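PDB 5MIF: 'Carboxyl esterase 2 from Tuber melanosporum Mel28, which probably hydrolyses carboxylic ester bonds, as an archaea-like member of the lipase and carboxylesterase group with the alpha/beta hydrolase fold. Local coordinates for residues A[82-87]-A[167-172]; A[223-228]-A[265-270]; A[279-284]-A[298-303]. All coordinates share one frame; numbering follows the deposited sequence.

Interaction 1 of 3, residues A[82-87]-A[167-172]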
ATOM      1  N   LEU A  82      33.703  -5.719  -9.718  1.00 39.76           N
ATOM      2  CA  LEU A  82      33.969  -4.375 -10.211  1.00 41.41           C
ATOM      3  C   LEU A  82      35.215  -3.827  -9.517  1.00 43.51           C
ATOM      4  O   LEU A  82      35.259  -3.739  -8.287  1.00 41.99           O
ATOM      5  CB  LEU A  82      32.761  -3.466  -9.965  1.00 39.12           C
ATOM      6  CG  LEU A  82      31.397  -4.027 -10.392  1.00 41.47           C
ATOM      7  CD1 LEU A  82      30.287  -3.027 -10.125  1.00 41.97           C
ATOM      8  CD2 LEU A  82      31.418  -4.407 -11.874  1.00 39.69           C
ATOM      9  N   PRO A  83      36.236  -3.463 -10.309  1.00 42.78           N
ATOM     10  CA  PRO A  83      37.497  -2.957  -9.752  1.00 44.71           C
ATOM     11  C   PRO A  83      37.368  -1.499  -9.349  1.00 46.08           C
ATOM     12  O   PRO A  83      38.076  -0.648  -9.888  1.00 49.19           O
ATOM     13  CB  PRO A  83      38.481  -3.121 -10.910  1.00 43.26           C
ATOM     14  CG  PRO A  83      37.627  -2.952 -12.136  1.00 46.33           C
ATOM     15  CD  PRO A  83      36.271  -3.534 -11.781  1.00 48.05           C
ATOM     16  N   VAL A  84      36.445  -1.216  -8.435  1.00 43.05           N
ATOM     17  CA  VAL A  84      36.106   0.162  -8.079  1.00 45.18           C
ATOM     18  C   VAL A  84      35.869   0.275  -6.579  1.00 39.00           C
ATOM     19  O   VAL A  84      35.790  -0.737  -5.880  1.00 38.69           O
ATOM     20  CB  VAL A  84      34.836   0.665  -8.833  1.00 40.88           C
ATOM     21  CG1 VAL A  84      35.026   0.543 -10.344  1.00 37.80           C
ATOM     22  CG2 VAL A  84      33.599  -0.104  -8.395  1.00 39.05           C
ATOM     23  N   GLY A  85      35.742   1.500  -6.081  1.00 40.03           N
ATOM     24  CA  GLY A  85      35.381   1.679  -4.689  1.00 40.95           C
ATOM     25  C   GLY A  85      36.542   1.642  -3.719  1.00 42.12           C
ATOM     26  O   GLY A  85      37.695   1.461  -4.123  1.00 42.81           O
ATOM     27  N   PRO A  86      36.243   1.842  -2.428  1.00 39.94           N
ATOM     28  CA  PRO A  86      37.288   2.018  -1.412  1.00 38.36           C
ATOM     29  C   PRO A  86      38.231   0.835  -1.259  1.00 41.30           C
ATOM     30  O   PRO A  86      39.400   1.066  -0.973  1.00 42.34           O
ATOM     31  CB  PRO A  86      36.494   2.191  -0.109  1.00 37.76           C
ATOM     32  CG  PRO A  86      35.089   2.480  -0.512  1.00 37.48           C
ATOM     33  CD  PRO A  86      34.881   1.856  -1.859  1.00 37.60           C
ATOM     34  N   THR A  87      37.773  -0.385  -1.531  1.00 39.16           N
ATOM     35  CA  THR A  87      38.619  -1.566  -1.339  1.00 40.11           C
ATOM     36  C   THR A  87      39.231  -2.091  -2.626  1.00 41.91           C
ATOM     37  O   THR A  87      39.943  -3.090  -2.610  1.00 39.31           O
ATOM     38  CB  THR A  87      37.850  -2.714  -0.671  1.00 38.72           C
ATOM     39  OG1 THR A  87      36.852  -3.213  -1.568  1.00 37.36           O
ATOM     40  CG2 THR A  87      37.190  -2.233   0.613  1.00 37.46           C
ATOM     41  N   VAL A 167      27.197   1.811  -8.472  1.00 37.26           N
ATOM     42  CA  VAL A 167      26.214   2.521  -9.285  1.00 39.38           C
ATOM     43  C   VAL A 167      26.904   3.338 -10.377  1.00 41.42           C
ATOM     44  O   VAL A 167      26.459   3.334 -11.534  1.00 39.95           O
ATOM     45  CB  VAL A 167      25.304   3.415  -8.421  1.00 38.37           C
ATOM     46  CG1 VAL A 167      24.464   4.355  -9.299  1.00 37.49           C
ATOM     47  CG2 VAL A 167      24.408   2.539  -7.562  1.00 32.86           C
ATOM     48  N   GLN A 168      28.001   4.010 -10.031  1.00 37.56           N
ATOM     49  CA  GLN A 168      28.723   4.817 -11.024  1.00 40.99           C
ATOM     50  C   GLN A 168      29.233   3.935 -12.165  1.00 42.08           C
ATOM     51  O   GLN A 168      29.238   4.348 -13.330  1.00 44.52           O
ATOM     52  CB  GLN A 168      29.894   5.573 -10.385  1.00 41.91           C
ATOM     53  CG  GLN A 168      29.514   6.510  -9.234  1.00 41.52           C
ATOM     54  CD  GLN A 168      28.237   7.308  -9.483  1.00 42.48           C
ATOM     55  OE1 GLN A 168      28.172   8.126 -10.402  1.00 42.59           O
ATOM     56  NE2 GLN A 168      27.217   7.064  -8.666  1.00 35.50           N
ATOM     57  N   TRP A 169      29.679   2.732 -11.820  1.00 40.41           N
ATOM     58  CA  TRP A 169      30.098   1.753 -12.810  1.00 42.13           C
ATOM     59  C   TRP A 169      28.939   1.335 -13.713  1.00 41.82           C
ATOM     60  O   TRP A 169      29.098   1.240 -14.926  1.00 44.19           O
ATOM     61  CB  TRP A 169      30.691   0.515 -12.130  1.00 41.84           C
ATOM     62  CG  TRP A 169      31.285  -0.461 -13.108  1.00 44.90           C
ATOM     63  CD1 TRP A 169      32.593  -0.539 -13.488  1.00 44.96           C
ATOM     64  CD2 TRP A 169      30.594  -1.490 -13.835  1.00 43.61           C
ATOM     65  NE1 TRP A 169      32.758  -1.547 -14.405  1.00 42.21           N
ATOM     66  CE2 TRP A 169      31.549  -2.146 -14.636  1.00 42.50           C
ATOM     67  CE3 TRP A 169      29.258  -1.919 -13.887  1.00 43.46           C
ATOM     68  CZ2 TRP A 169      31.220  -3.213 -15.475  1.00 42.25           C
ATOM     69  CZ3 TRP A 169      28.929  -2.978 -14.726  1.00 46.85           C
ATOM     70  CH2 TRP A 169      29.909  -3.612 -15.507  1.00 46.02           C
ATOM     71  N   LEU A 170      27.786   1.065 -13.110  1.00 41.96           N
ATOM     72  CA  LEU A 170      26.593   0.670 -13.852  1.00 40.36           C
ATOM     73  C   LEU A 170      26.204   1.781 -14.822  1.00 45.18           C
ATOM     74  O   LEU A 170      25.829   1.512 -15.959  1.00 47.21           O
ATOM     75  CB  LEU A 170      25.438   0.357 -12.899  1.00 42.53           C
ATOM     76  CG  LEU A 170      24.095  -0.088 -13.503  1.00 42.85           C
ATOM     77  CD1 LEU A 170      24.243  -1.371 -14.295  1.00 41.81           C
ATOM     78  CD2 LEU A 170      23.019  -0.246 -12.435  1.00 39.85           C
ATOM     79  N   LEU A 171      26.306   3.029 -14.369  1.00 43.89           N
ATOM     80  CA  LEU A 171      25.985   4.172 -15.209  1.00 44.60           C
ATOM     81  C   LEU A 171      26.829   4.221 -16.479  1.00 46.44           C
ATOM     82  O   LEU A 171      26.331   4.553 -17.548  1.00 49.77           O
ATOM     83  CB  LEU A 171      26.134   5.469 -14.419  1.00 43.19           C
ATOM     84  CG  LEU A 171      24.964   5.703 -13.456  1.00 43.50           C
ATOM     85  CD1 LEU A 171      25.223   6.884 -12.534  1.00 38.79           C
ATOM     86  CD2 LEU A 171      23.673   5.905 -14.230  1.00 44.92           C
ATOM     87  N   GLU A 172      28.103   3.880 -16.358  1.00 47.13           N
ATOM     88  CA  GLU A 172      29.031   3.942 -17.476  1.00 46.91           C
ATOM     89  C   GLU A 172      28.993   2.710 -18.378  1.00 48.30           C
ATOM     90  O   GLU A 172      29.228   2.808 -19.580  1.00 52.39           O
ATOM     91  CB  GLU A 172      30.456   4.146 -16.962  1.00 50.08           C
ATOM     92  CG  GLU A 172      31.495   4.188 -18.071  1.00 48.66           C
ATOM     93  CD  GLU A 172      32.888   4.416 -17.549  1.00 58.68           C
ATOM     94  OE1 GLU A 172      33.850   4.276 -18.338  1.00 64.87           O
ATOM     95  OE2 GLU A 172      33.026   4.727 -16.346  1.00 62.17           O
TER

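Interaction 2 of 3, residues A[223-228]-A[265-270]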
ATOM      1  N   LEU A 223      20.635   6.818  12.531  1.00 44.08           N
ATOM      2  CA  LEU A 223      21.357   5.868  13.369  1.00 47.71           C
ATOM      3  C   LEU A 223      21.728   6.472  14.723  1.00 50.38           C
ATOM      4  O   LEU A 223      22.173   5.765  15.627  1.00 50.98           O
ATOM      5  CB  LEU A 223      22.619   5.375  12.657  1.00 47.46           C
ATOM      6  CG  LEU A 223      22.468   4.191  11.693  1.00 50.63           C
ATOM      7  CD1 LEU A 223      21.456   4.472  10.582  1.00 44.09           C
ATOM      8  CD2 LEU A 223      23.802   3.808  11.099  1.00 46.88           C
ATOM      9  N   ALA A 224      21.562   7.785  14.849  1.00 50.05           N
ATOM     10  CA  ALA A 224      22.020   8.504  16.032  1.00 54.29           C
ATOM     11  C   ALA A 224      20.942   8.579  17.097  1.00 62.45           C
ATOM     12  O   ALA A 224      21.201   8.347  18.273  1.00 62.27           O
ATOM     13  CB  ALA A 224      22.470   9.901  15.657  1.00 53.17           C
ATOM     14  N   CYS A 225      19.725   8.901  16.675  1.00 59.49           N
ATOM     15  CA  CYS A 225      18.654   9.151  17.617  1.00 60.77           C
ATOM     16  C   CYS A 225      17.684   7.990  17.679  1.00 66.69           C
ATOM     17  O   CYS A 225      17.521   7.225  16.725  1.00 67.13           O
ATOM     18  CB  CYS A 225      17.923  10.449  17.266  1.00 57.97           C
ATOM     19  SG  CYS A 225      18.901  11.926  17.666  1.00 78.75           S
ATOM     20  N   GLU A 226      17.070   7.848  18.841  1.00 66.20           N
ATOM     21  CA  GLU A 226      15.986   6.913  19.030  1.00 67.69           C
ATOM     22  C   GLU A 226      14.670   7.647  18.881  1.00 71.69           C
ATOM     23  O   GLU A 226      14.559   8.828  19.232  1.00 72.36           O
ATOM     24  CB  GLU A 226      16.115   6.245  20.384  1.00 70.11           C
ATOM     25  CG  GLU A 226      17.468   5.596  20.529  1.00 73.27           C
ATOM     26  CD  GLU A 226      17.501   4.555  21.603  1.00 77.86           C
ATOM     27  OE1 GLU A 226      16.749   4.704  22.590  1.00 81.58           O
ATOM     28  OE2 GLU A 226      18.276   3.588  21.453  1.00 77.89           O
ATOM     29  N   SER A 227      13.692   6.956  18.312  1.00 66.35           N
ATOM     30  CA  SER A 227      12.406   7.562  18.013  1.00 64.56           C
ATOM     31  C   SER A 227      11.323   6.910  18.856  1.00 59.37           C
ATOM     32  O   SER A 227      11.585   5.928  19.556  1.00 60.56           O
ATOM     33  CB  SER A 227      12.097   7.436  16.518  1.00 63.89           C
ATOM     34  OG  SER A 227      12.289   6.102  16.077  1.00 64.55           O
ATOM     35  N   ALA A 228      10.122   7.480  18.798  1.00 59.83           N
ATOM     36  CA  ALA A 228       8.985   7.038  19.604  1.00 59.72           C
ATOM     37  C   ALA A 228       8.736   5.524  19.534  1.00 59.96           C
ATOM     38  O   ALA A 228       8.454   4.892  20.555  1.00 58.21           O
ATOM     39  CB  ALA A 228       7.724   7.798  19.185  1.00 55.33           C
ATOM     40  N   PRO A 265      20.699   9.628   6.474  1.00 42.60           N
ATOM     41  CA  PRO A 265      20.158  10.589   5.500  1.00 43.71           C
ATOM     42  C   PRO A 265      18.929  11.324   6.005  1.00 42.78           C
ATOM     43  O   PRO A 265      18.568  12.356   5.435  1.00 45.00           O
ATOM     44  CB  PRO A 265      19.835   9.712   4.290  1.00 41.51           C
ATOM     45  CG  PRO A 265      20.818   8.584   4.401  1.00 40.80           C
ATOM     46  CD  PRO A 265      20.871   8.292   5.881  1.00 40.87           C
ATOM     47  N   GLY A 266      18.298  10.795   7.051  1.00 43.44           N
ATOM     48  CA  GLY A 266      17.229  11.495   7.739  1.00 44.29           C
ATOM     49  C   GLY A 266      17.665  12.828   8.335  1.00 49.17           C
ATOM     50  O   GLY A 266      16.828  13.673   8.658  1.00 46.08           O
ATOM     51  N   ARG A 267      18.978  13.000   8.495  1.00 45.52           N
ATOM     52  CA  ARG A 267      19.548  14.205   9.085  1.00 44.89           C
ATOM     53  C   ARG A 267      20.171  15.110   8.033  1.00 46.89           C
ATOM     54  O   ARG A 267      20.853  16.080   8.368  1.00 43.40           O
ATOM     55  CB  ARG A 267      20.603  13.835  10.133  1.00 45.29           C
ATOM     56  CG  ARG A 267      20.097  12.871  11.194  1.00 49.03           C
ATOM     57  CD  ARG A 267      21.190  12.508  12.191  1.00 54.59           C
ATOM     58  NE  ARG A 267      21.348  13.569  13.178  1.00 61.14           N
ATOM     59  CZ  ARG A 267      20.573  13.726  14.245  1.00 62.86           C
ATOM     60  NH1 ARG A 267      19.590  12.866  14.497  1.00 59.00           N
ATOM     61  NH2 ARG A 267      20.793  14.742  15.068  1.00 60.27           N
ATOM     62  N   ALA A 268      19.941  14.799   6.763  1.00 43.22           N
ATOM     63  CA  ALA A 268      20.500  15.611   5.696  1.00 46.43           C
ATOM     64  C   ALA A 268      19.826  16.977   5.693  1.00 45.91           C
ATOM     65  O   ALA A 268      18.792  17.165   6.334  1.00 46.39           O
ATOM     66  CB  ALA A 268      20.343  14.919   4.350  1.00 46.30           C
ATOM     67  N   SER A 269      20.419  17.933   4.991  1.00 46.19           N
ATOM     68  CA  SER A 269      19.854  19.274   4.923  1.00 50.86           C
ATOM     69  C   SER A 269      18.592  19.321   4.062  1.00 51.47           C
ATOM     70  O   SER A 269      18.388  18.466   3.186  1.00 50.72           O
ATOM     71  CB  SER A 269      20.875  20.260   4.371  1.00 45.31           C
ATOM     72  OG  SER A 269      21.035  20.079   2.975  1.00 50.93           O
ATOM     73  N   ASP A 270      17.745  20.313   4.332  1.00 51.26           N
ATOM     74  CA  ASP A 270      16.587  20.608   3.489  1.00 51.72           C
ATOM     75  C   ASP A 270      16.996  20.751   2.031  1.00 49.38           C
ATOM     76  O   ASP A 270      16.328  20.240   1.132  1.00 49.35           O
ATOM     77  CB  ASP A 270      15.890  21.891   3.962  1.00 51.08           C
ATOM     78  CG  ASP A 270      14.996  21.662   5.155  1.00 51.89           C
ATOM     79  OD1 ASP A 270      14.868  20.500   5.588  1.00 56.11           O
ATOM     80  OD2 ASP A 270      14.433  22.646   5.679  1.00 59.77           O
TER

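Interaction 3 of 3, residues A[279-284]-A[298-303]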
ATOM      1  N   THR A 279      10.079   8.992  -4.395  1.00 38.73           N
ATOM      2  CA  THR A 279      10.326   7.901  -3.484  1.00 40.02           C
ATOM      3  C   THR A 279       9.045   7.286  -2.926  1.00 41.56           C
ATOM      4  O   THR A 279       8.112   7.996  -2.537  1.00 42.80           O
ATOM      5  CB  THR A 279      11.199   8.408  -2.324  1.00 36.11           C
ATOM      6  OG1 THR A 279      12.484   8.784  -2.839  1.00 36.72           O
ATOM      7  CG2 THR A 279      11.327   7.367  -1.243  1.00 37.22           C
ATOM      8  N   LEU A 280       8.997   5.959  -2.909  1.00 37.99           N
ATOM      9  CA  LEU A 280       7.942   5.233  -2.212  1.00 37.19           C
ATOM     10  C   LEU A 280       8.513   4.592  -0.941  1.00 39.67           C
ATOM     11  O   LEU A 280       9.485   3.828  -1.000  1.00 36.22           O
ATOM     12  CB  LEU A 280       7.329   4.163  -3.122  1.00 35.28           C
ATOM     13  CG  LEU A 280       6.468   3.098  -2.436  1.00 34.29           C
ATOM     14  CD1 LEU A 280       5.183   3.697  -1.854  1.00 35.64           C
ATOM     15  CD2 LEU A 280       6.133   1.993  -3.405  1.00 34.20           C
ATOM     16  N   ILE A 281       7.909   4.898   0.203  1.00 39.49           N
ATOM     17  CA  ILE A 281       8.326   4.298   1.466  1.00 37.76           C
ATOM     18  C   ILE A 281       7.251   3.384   2.029  1.00 38.74           C
ATOM     19  O   ILE A 281       6.091   3.772   2.167  1.00 43.63           O
ATOM     20  CB  ILE A 281       8.682   5.377   2.501  1.00 40.05           C
ATOM     21  CG1 ILE A 281       9.819   6.242   1.961  1.00 36.10           C
ATOM     22  CG2 ILE A 281       9.045   4.735   3.850  1.00 37.12           C
ATOM     23  CD1 ILE A 281      10.127   7.466   2.808  1.00 40.41           C
ATOM     24  N   VAL A 282       7.641   2.157   2.339  1.00 33.01           N
ATOM     25  CA  VAL A 282       6.731   1.182   2.918  1.00 37.91           C
ATOM     26  C   VAL A 282       7.267   0.793   4.294  1.00 35.75           C
ATOM     27  O   VAL A 282       8.443   0.474   4.421  1.00 39.41           O
ATOM     28  CB  VAL A 282       6.604  -0.057   2.002  1.00 38.65           C
ATOM     29  CG1 VAL A 282       5.703  -1.088   2.623  1.00 43.18           C
ATOM     30  CG2 VAL A 282       6.075   0.361   0.627  1.00 38.01           C
ATOM     31  N   VAL A 283       6.428   0.832   5.323  1.00 38.29           N
ATOM     32  CA  VAL A 283       6.879   0.473   6.676  1.00 41.77           C
ATOM     33  C   VAL A 283       5.982  -0.601   7.288  1.00 43.22           C
ATOM     34  O   VAL A 283       4.818  -0.751   6.901  1.00 41.31           O
ATOM     35  CB  VAL A 283       6.918   1.697   7.632  1.00 38.25           C
ATOM     36  CG1 VAL A 283       7.970   2.713   7.174  1.00 38.40           C
ATOM     37  CG2 VAL A 283       5.522   2.333   7.765  1.00 38.06           C
ATOM     38  N   ALA A 284       6.540  -1.374   8.216  1.00 41.03           N
ATOM     39  CA  ALA A 284       5.748  -2.342   8.964  1.00 41.01           C
ATOM     40  C   ALA A 284       5.158  -1.658  10.192  1.00 39.26           C
ATOM     41  O   ALA A 284       5.788  -0.783  10.771  1.00 42.56           O
ATOM     42  CB  ALA A 284       6.600  -3.542   9.370  1.00 42.97           C
ATOM     43  N   ARG A 298       7.644  12.147   5.488  1.00 42.42           N
ATOM     44  CA  ARG A 298       6.975  13.434   5.740  1.00 45.02           C
ATOM     45  C   ARG A 298       7.911  14.584   5.412  1.00 44.63           C
ATOM     46  O   ARG A 298       7.507  15.607   4.857  1.00 41.48           O
ATOM     47  CB  ARG A 298       6.517  13.545   7.193  1.00 39.35           C
ATOM     48  CG  ARG A 298       5.425  12.577   7.567  1.00 44.12           C
ATOM     49  CD  ARG A 298       5.003  12.787   9.001  1.00 47.51           C
ATOM     50  NE  ARG A 298       3.817  12.014   9.347  1.00 47.75           N
ATOM     51  CZ  ARG A 298       3.798  11.055  10.269  1.00 52.49           C
ATOM     52  NH1 ARG A 298       4.912  10.743  10.928  1.00 52.71           N
ATOM     53  NH2 ARG A 298       2.668  10.404  10.528  1.00 47.96           N
ATOM     54  N   ARG A 299       9.181  14.393   5.744  1.00 44.39           N
ATOM     55  CA  ARG A 299      10.194  15.386   5.444  1.00 42.91           C
ATOM     56  C   ARG A 299      10.370  15.568   3.918  1.00 45.33           C
ATOM     57  O   ARG A 299      10.429  16.693   3.431  1.00 44.84           O
ATOM     58  CB  ARG A 299      11.494  14.990   6.133  1.00 47.47           C
ATOM     59  CG  ARG A 299      12.584  15.956   5.937  1.00 50.71           C
ATOM     60  CD  ARG A 299      13.395  16.182   7.189  1.00 48.09           C
ATOM     61  NE  ARG A 299      14.315  17.256   6.868  1.00 51.81           N
ATOM     62  CZ  ARG A 299      15.632  17.158   6.876  1.00 51.39           C
ATOM     63  NH1 ARG A 299      16.217  16.030   7.265  1.00 48.90           N
ATOM     64  NH2 ARG A 299      16.355  18.213   6.526  1.00 47.89           N
ATOM     65  N   LEU A 300      10.399  14.473   3.162  1.00 39.83           N
ATOM     66  CA  LEU A 300      10.450  14.564   1.698  1.00 43.22           C
ATOM     67  C   LEU A 300       9.212  15.271   1.137  1.00 42.38           C
ATOM     68  O   LEU A 300       9.305  16.068   0.198  1.00 43.51           O
ATOM     69  CB  LEU A 300      10.553  13.173   1.068  1.00 38.72           C
ATOM     70  CG  LEU A 300      11.802  12.356   1.365  1.00 45.38           C
ATOM     71  CD1 LEU A 300      11.666  10.966   0.769  1.00 43.01           C
ATOM     72  CD2 LEU A 300      13.011  13.064   0.785  1.00 42.27           C
ATOM     73  N   GLN A 301       8.053  14.968   1.713  1.00 42.45           N
ATOM     74  CA  GLN A 301       6.800  15.568   1.263  1.00 45.14           C
ATOM     75  C   GLN A 301       6.821  17.086   1.430  1.00 42.70           C
ATOM     76  O   GLN A 301       6.552  17.827   0.486  1.00 43.66           O
ATOM     77  CB  GLN A 301       5.620  14.982   2.025  1.00 42.12           C
ATOM     78  CG  GLN A 301       5.182  13.623   1.505  1.00 43.39           C
ATOM     79  CD  GLN A 301       4.024  13.048   2.289  1.00 45.56           C
ATOM     80  OE1 GLN A 301       3.585  13.622   3.290  1.00 48.45           O
ATOM     81  NE2 GLN A 301       3.501  11.916   1.823  1.00 49.03           N
ATOM     82  N   LYS A 302       7.193  17.529   2.623  1.00 46.73           N
ATOM     83  CA  LYS A 302       7.312  18.951   2.958  1.00 47.72           C
ATOM     84  C   LYS A 302       8.282  19.706   2.047  1.00 49.71           C
ATOM     85  O   LYS A 302       8.100  20.892   1.772  1.00 51.15           O
ATOM     86  CB  LYS A 302       7.758  19.075   4.414  1.00 52.56           C
ATOM     87  CG  LYS A 302       8.284  20.431   4.834  1.00 56.78           C
ATOM     88  CD  LYS A 302       8.658  20.406   6.312  1.00 64.86           C
ATOM     89  CE  LYS A 302       9.765  21.404   6.633  1.00 67.01           C
ATOM     90  NZ  LYS A 302       9.587  22.007   7.981  1.00 65.59           N
ATOM     91  N   LEU A 303       9.290  19.008   1.539  1.00 45.84           N
ATOM     92  CA  LEU A 303      10.321  19.647   0.726  1.00 44.07           C
ATOM     93  C   LEU A 303      10.008  19.614  -0.751  1.00 43.35           C
ATOM     94  O   LEU A 303      10.812  20.040  -1.577  1.00 46.39           O
ATOM     95  CB  LEU A 303      11.671  19.002   0.996  1.00 48.72           C
ATOM     96  CG  LEU A 303      12.098  19.209   2.443  1.00 46.27           C
ATOM     97  CD1 LEU A 303      13.351  18.411   2.767  1.00 45.02           C
ATOM     98  CD2 LEU A 303      12.336  20.704   2.667  1.00 49.33           C
TER

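Interaction 1 of 3, residues A[82-87]-A[167-172]
Leu82 lays its CD2 methyl over one face of the Trp169 indole in a CH-pi contact. CD2 stands 3.6 Å from the centroid of the six-membered ring of Trp169 and 12° off the ring normal, so the methyl sits almost directly above the centre of that six-membered ring. The second methyl, CD1 of Leu82, rests 4.0 Å from CD2 of Trp169, toward the helix end of the ring. Val84 adds a looser touch: its CG1 approaches CD1 of Trp169 obliquely at 4.1 Å. The indole reaches these partners with CG of Trp169 swung opposite the backbone N (chi1 -173°), which carries the ring out from helix 158-173. In the alpha/beta hydrolase fold this joins the end of strand 75-82, the outermost strand on its side of the central sheet, and the turn that follows it to a helix packed on that sheet. An inverse gamma turn centred on Pro83 brings Leu82 and Val84 to the same ring, its Val84 N to Leu82 O bond being weak. Further out, Leu82 also packs on Ala166 and on Phe144 of strand 142-147, while the Trp169 ring meets the imidazole of His173 with planes at about 40°.

Interaction 2 of 3, residues A[223-228]-A[265-270]
Arg267 reaches from a 3-10 turn, residues 265-267, to the loop at Ala224 and Cys225, joining two connections of the alpha/beta hydrolase fold: the one after strand 213-217 and the one between helices 241-251 and 270-273. Neither approach is a hydrogen bond by its geometry; both are packing contacts on the guanidinium. CB of Ala224 sits over one face of the group, 4.3 Å from NH1 of Arg267. The thiol comes in obliquely, with SG of Cys225 3.4 Å from NH1 of Arg267 and CB of Cys225 4.0 Å from the same nitrogen. The Arg267 chain is extended at chi2 and bends at chi3 (80°), which turns the guanidinium out of the line of its methylenes.

The polar ties run to a residue outside both segments, Asp222, just before residues 223-228. Its OD2 forms a salt bridge with NH1 of Arg267, and its OD1 accepts hydrogen bonds from the backbone N atoms of Ala224 and Cys225. One carboxylate thus holds both the arginine and the loop whose side chains the guanidinium packs against, and the salt bridge tethers NH1, the same nitrogen that meets the sulfur.

Backbone bonding fixes the turn that carries Arg267. Gly266 is paired with Thr221 through the main chain, and within the turn the amide N of Ala268 bonds to O of Pro265 at 3.1 Å.

Interaction 3 of 3, residues A[279-284]-A[298-303]
Leu300 meets Thr279 with the two side chains at about a right angle, inside the beta-alpha-beta unit of strand 279-284, helix 290-302 and strand 307-312, part of the alpha/beta hydrolase fold. A single methyl carries the contact on the helix side: CD1 of Leu300 lies 4.0 Å from CB of Thr279 and 4.1 Å from CG2 of Thr279. With CG of Leu300 anti to the carbonyl carbon (chi1 -64°) and CD1 anti to CA (chi2 175°), the branch stretches out from the helix to the strand. Ile281, two residues along on the same strand face, extends its CD1 to within 4.3 Å of CD1 of Leu300, so this methyl spans two successive positions of that face. Phe276 and Val305 also pack against Leu300, while Phe296, one turn earlier on the helix, packs on Ile281. The same helix reaches the dimer partner, where Arg298 makes a salt bridge to Glu285 of the second subunit.

Thr279 presents CB and its methyl to the leucine and keeps its hydroxyl for polar partners; the buried oxygen is satisfied, OG1 of Thr279 being hydrogen-bonded to O of Pro277 and to NE2 of Gln214.

How the interactions relate
From the N terminus the three contacts follow in series, none nested in or crossing another. Interaction 1 closes a loop of 79 residues and fastens the edge turn after strand 75-82 to helix 158-173. Interaction 2 closes one of 36 residues, between connections that follow strand 213-217 and helix 241-251, and interaction 3 the shortest, 13 residues within one beta-alpha-beta unit. Interaction 1 stands apart, its centre 28 Å from each of the others. Interactions 2 and 3 touch through Arg299 of helix 290-302: its NH2 forms a salt bridge with OD1 of Asp270 (2.9 Å) and a probable hydrogen bond with O of Ala268 (2.7 Å).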